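Local coordinates for protein tRNA (Adenine(22)-N(1))-methyltransferase (Mycoplasma capricolum subsp. capricolum, PDB 6QE6) that probably methylates N1 of adenine 22 in tRNA, using S-adenosylmethionine as the methyl donor and leaving S-adenosylhomocysteine as the cofactor product, at residues F161-E164 against D165-Y168; N208-S211 against N212-I216. All coordinates share one frame; numbering follows the deposited sequence.

How the contacts relate
Both contacts are local, joining residues close in sequence. Contact 1 turns the chain over between strands 155-163 and 168-175, is partly buried and lies at the outermost strand on one edge of the sheet. Contact 2 is a surface stretch of helix 200-217, farther from the chain's centre and away from the residues that bind S-adenosylhomocysteine. Their chemistry differs accordingly: in contact 1 a two-residue turn is reinforced by a group of three aromatic rings, whereas contact 2 is carried mainly by main-chain helix bonds and one threonine hydroxyl. The two do not touch, with nearest atoms about 7 Å apart, yet an earlier part of the same helix supplies tyrosines to the aromatic rings of contact 1.

Contact 1: F161-E164 against D165-Y168; sequences FIYE and DDHY
A beta hairpin with a two-residue turn reverses the chain here, with Glu164 and His167 facing each other across Asp165 and Asp166, both of which have positive phi and psi in the manner of a type I' turn. The neck is closed by Glu164 N donating to His167 O at 2.9 Å. The reverse bond, His167 N to Glu164 O, is weak at 3.1 Å. Within the turn the His167 ring is tethered through ND1, which lies 3.0 Å from Asp165 O in a nearly straight bond; the acceptor sits in the ring plane, which should limit rotation of the imidazole.

One step back, Tyr163 and Tyr168 form an antiparallel non-hydrogen-bonded pair, their side chains on the same face as Phe161. Tyr163 swings its CG opposite the backbone N (chi1 166°), carrying the phenol along the turn until Tyr163 OH comes 3.2 Å from Asp166 N, a weak bond. Tyr163 CD1 lies over one face of the Tyr168 ring, 3.6 Å from Tyr168 CE1, with the ring planes at 56°. Phe161 meets the same tyrosine differently: the rings are almost parallel, 10° apart, but slid so far that overlap is slight. The touching is done by Phe161 CZ, 3.4 Å from Tyr168 CD1. The outcome is an aromatic cluster along one side of the hairpin.

Strand 155-163 is the outermost strand at this edge of the sheet, paired with 168-175. Tyr202 and Tyr205 of helix 200-217 extend the cluster, Tyr205 meeting Tyr168 edge-to-face, while Ile162 packs on Phe24 and Gln28 of helix 24-31. The Glu164 carboxylate accepts hydrogen bonds from the backbone N of Phe24 and of Arg25, a residue that binds S-adenosylhomocysteine, and so ties the hairpin to the start of that helix.

Contact 2: N208-S211 against N212-I216; sequences NEIS and NLTKI
Ile210 O takes two bonds from the same residue, the backbone N of Thr214 at 2.9 Å and its hydroxyl OG1 at 2.8 Å. The threonine side chain turns OG1 back beside its own N (chi1 -57°), the rotation that brings the hydroxyl over the preceding turn; it approaches from above the carbonyl plane, whereas the amide donor is tilted from it by only 18°. In this way the hydroxyl is satisfied within the helix.

Asn212 and Leu213 also lean on the turn before them. Asn212 N bonds to Asn208 O at 3.0 Å. The two side-chain amides cross with their planes 76° apart, Asn208 ND2 lying 3.6 Å from Asn212 ND2. Leu213 N bonds to Glu209 O, and Leu213 CG comes within 3.2 Å of the same oxygen. Lys215 N completes the series on Ser211 O at 3.1 Å.

Ile210, Leu213 and Ile216 face helix 225-244, where they meet Ile237 and Arg238, Ile234, and Ile230 respectively. The successive i to i+4 bonds are those of an alpha helix, and the extra hydroxyl bond to the carbonyl four residues back is a common feature of threonine within one; this helix packs against the C-terminal helix.

Contact 1: F161-E164 against D165-Y168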
# COMPACT_ATOMS: atom_id res chain seq x y z
N PHE A 161 4.42 -2.33 9.20
CA PHE A 161 4.07 -1.00 9.68
C PHE A 161 5.35 -0.20 9.81
O PHE A 161 6.28 -0.63 10.50
CB PHE A 161 3.32 -1.08 11.02
CG PHE A 161 2.84 0.26 11.53
CD1 PHE A 161 1.82 0.95 10.88
CD2 PHE A 161 3.41 0.83 12.68
CE1 PHE A 161 1.38 2.19 11.35
CE2 PHE A 161 2.96 2.05 13.17
CZ PHE A 161 1.95 2.73 12.50
N ILE A 162 5.39 0.97 9.15
CA ILE A 162 6.63 1.71 8.91
C ILE A 162 6.51 3.13 9.45
O ILE A 162 5.50 3.81 9.21
CB ILE A 162 6.98 1.73 7.41
CG1 ILE A 162 7.20 0.31 6.89
CG2 ILE A 162 8.17 2.64 7.13
CD1 ILE A 162 7.22 0.23 5.38
N TYR A 163 7.54 3.59 10.14
CA TYR A 163 7.67 4.99 10.52
C TYR A 163 8.77 5.63 9.68
O TYR A 163 9.91 5.14 9.68
CB TYR A 163 7.99 5.14 12.01
CG TYR A 163 8.45 6.54 12.33
CD1 TYR A 163 7.53 7.55 12.56
CD2 TYR A 163 9.81 6.86 12.35
CE1 TYR A 163 7.94 8.85 12.82
CE2 TYR A 163 10.24 8.16 12.60
CZ TYR A 163 9.31 9.15 12.84
OH TYR A 163 9.74 10.44 13.10
N GLU A 164 8.46 6.72 8.99
CA GLU A 164 9.50 7.48 8.31
C GLU A 164 9.09 8.95 8.19
O GLU A 164 7.94 9.25 7.87
CB GLU A 164 9.81 6.92 6.91
CG GLU A 164 10.86 7.73 6.14
CD GLU A 164 11.35 7.04 4.87
OE1 GLU A 164 10.60 6.22 4.28
OE2 GLU A 164 12.51 7.31 4.45
N ASP A 165 10.05 9.83 8.45
CA ASP A 165 9.90 11.29 8.32
C ASP A 165 8.67 11.82 9.05
O ASP A 165 7.85 12.56 8.50
CB ASP A 165 9.86 11.71 6.85
CG ASP A 165 11.21 11.56 6.15
OD1 ASP A 165 12.27 11.48 6.83
OD2 ASP A 165 11.21 11.55 4.90
N ASP A 166 8.55 11.43 10.32
CA ASP A 166 7.45 11.87 11.18
C ASP A 166 6.08 11.51 10.58
O ASP A 166 5.14 12.30 10.66
CB ASP A 166 7.56 13.38 11.46
CG ASP A 166 7.44 13.71 12.94
OD1 ASP A 166 6.63 13.05 13.64
OD2 ASP A 166 8.17 14.60 13.40
N HIS A 167 5.99 10.32 9.99
CA HIS A 167 4.76 9.82 9.37
C HIS A 167 4.73 8.30 9.45
O HIS A 167 5.77 7.63 9.38
CB HIS A 167 4.64 10.23 7.89
CG HIS A 167 4.14 11.62 7.69
ND1 HIS A 167 4.95 12.73 7.77
CD2 HIS A 167 2.90 12.09 7.38
CE1 HIS A 167 4.23 13.82 7.53
NE2 HIS A 167 2.99 13.46 7.30
N TYR A 168 3.53 7.74 9.56
CA TYR A 168 3.37 6.30 9.53
C TYR A 168 2.84 5.82 8.18
O TYR A 168 2.20 6.56 7.42
CB TYR A 168 2.45 5.84 10.66
CG TYR A 168 3.11 6.08 11.98
CD1 TYR A 168 4.16 5.28 12.39
CD2 TYR A 168 2.72 7.14 12.78
CE1 TYR A 168 4.79 5.51 13.60
CE2 TYR A 168 3.36 7.38 13.99
CZ TYR A 168 4.39 6.56 14.40
OH TYR A 168 5.02 6.79 15.60

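Contact 2: N208-S211 against N212-I216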
# COMPACT_ATOMS: atom_id res chain seq x y z
N ASN A 208 -1.26 4.98 21.38
CA ASN A 208 -1.42 6.41 21.18
C ASN A 208 -2.77 6.74 20.54
O ASN A 208 -3.35 7.80 20.83
CB ASN A 208 -0.28 7.00 20.34
CG ASN A 208 -0.28 8.54 20.34
OD1 ASN A 208 -0.20 9.18 21.41
ND2 ASN A 208 -0.40 9.15 19.16
N GLU A 209 -3.29 5.84 19.69
CA GLU A 209 -4.63 6.00 19.16
C GLU A 209 -5.68 5.97 20.27
O GLU A 209 -6.64 6.75 20.25
CB GLU A 209 -4.90 4.91 18.11
CG GLU A 209 -5.72 5.38 16.92
CD GLU A 209 -5.15 6.63 16.26
OE1 GLU A 209 -4.06 6.55 15.64
OE2 GLU A 209 -5.78 7.71 16.37
N ILE A 210 -5.51 5.09 21.26
CA ILE A 210 -6.45 5.07 22.38
C ILE A 210 -6.41 6.39 23.14
O ILE A 210 -7.45 6.92 23.53
CB ILE A 210 -6.15 3.87 23.31
CG1 ILE A 210 -6.54 2.56 22.65
CG2 ILE A 210 -6.93 4.00 24.62
CD1 ILE A 210 -6.33 1.35 23.54
N SER A 211 -5.21 6.96 23.35
CA SER A 211 -5.10 8.24 24.05
C SER A 211 -5.84 9.34 23.30
O SER A 211 -6.56 10.15 23.91
CB SER A 211 -3.64 8.64 24.22
OG SER A 211 -3.00 7.71 25.06
N ASN A 212 -5.66 9.41 21.99
CA ASN A 212 -6.33 10.46 21.24
C ASN A 212 -7.85 10.30 21.33
O ASN A 212 -8.57 11.29 21.52
CB ASN A 212 -5.82 10.46 19.80
CG ASN A 212 -4.36 10.94 19.69
OD1 ASN A 212 -3.87 11.72 20.51
ND2 ASN A 212 -3.67 10.46 18.66
N LEU A 213 -8.34 9.06 21.27
CA LEU A 213 -9.78 8.80 21.37
C LEU A 213 -10.32 9.14 22.76
O LEU A 213 -11.45 9.63 22.89
CB LEU A 213 -10.06 7.34 21.03
CG LEU A 213 -9.79 6.87 19.60
CD1 LEU A 213 -10.02 5.35 19.48
CD2 LEU A 213 -10.67 7.66 18.62
N THR A 214 -9.54 8.87 23.80
CA THR A 214 -9.94 9.23 25.16
C THR A 214 -10.10 10.74 25.32
O THR A 214 -11.07 11.21 25.95
CB THR A 214 -8.91 8.68 26.15
OG1 THR A 214 -8.80 7.26 25.96
CG2 THR A 214 -9.32 8.97 27.59
N LYS A 215 -9.18 11.53 24.75
CA LYS A 215 -9.33 12.99 24.74
C LYS A 215 -10.67 13.41 24.16
O LYS A 215 -11.31 14.34 24.66
CB LYS A 215 -8.21 13.63 23.93
CG LYS A 215 -6.86 13.73 24.59
CD LYS A 215 -5.97 14.67 23.76
CE LYS A 215 -6.71 15.98 23.37
NZ LYS A 215 -5.94 16.86 22.43
N ILE A 216 -11.10 12.74 23.09
CA ILE A 216 -12.35 13.09 22.43
C ILE A 216 -13.54 12.69 23.29
O ILE A 216 -14.56 13.39 23.34
CB ILE A 216 -12.40 12.44 21.03
CG1 ILE A 216 -11.31 13.02 20.15
CG2 ILE A 216 -13.78 12.61 20.38
CD1 ILE A 216 -11.09 12.21 18.89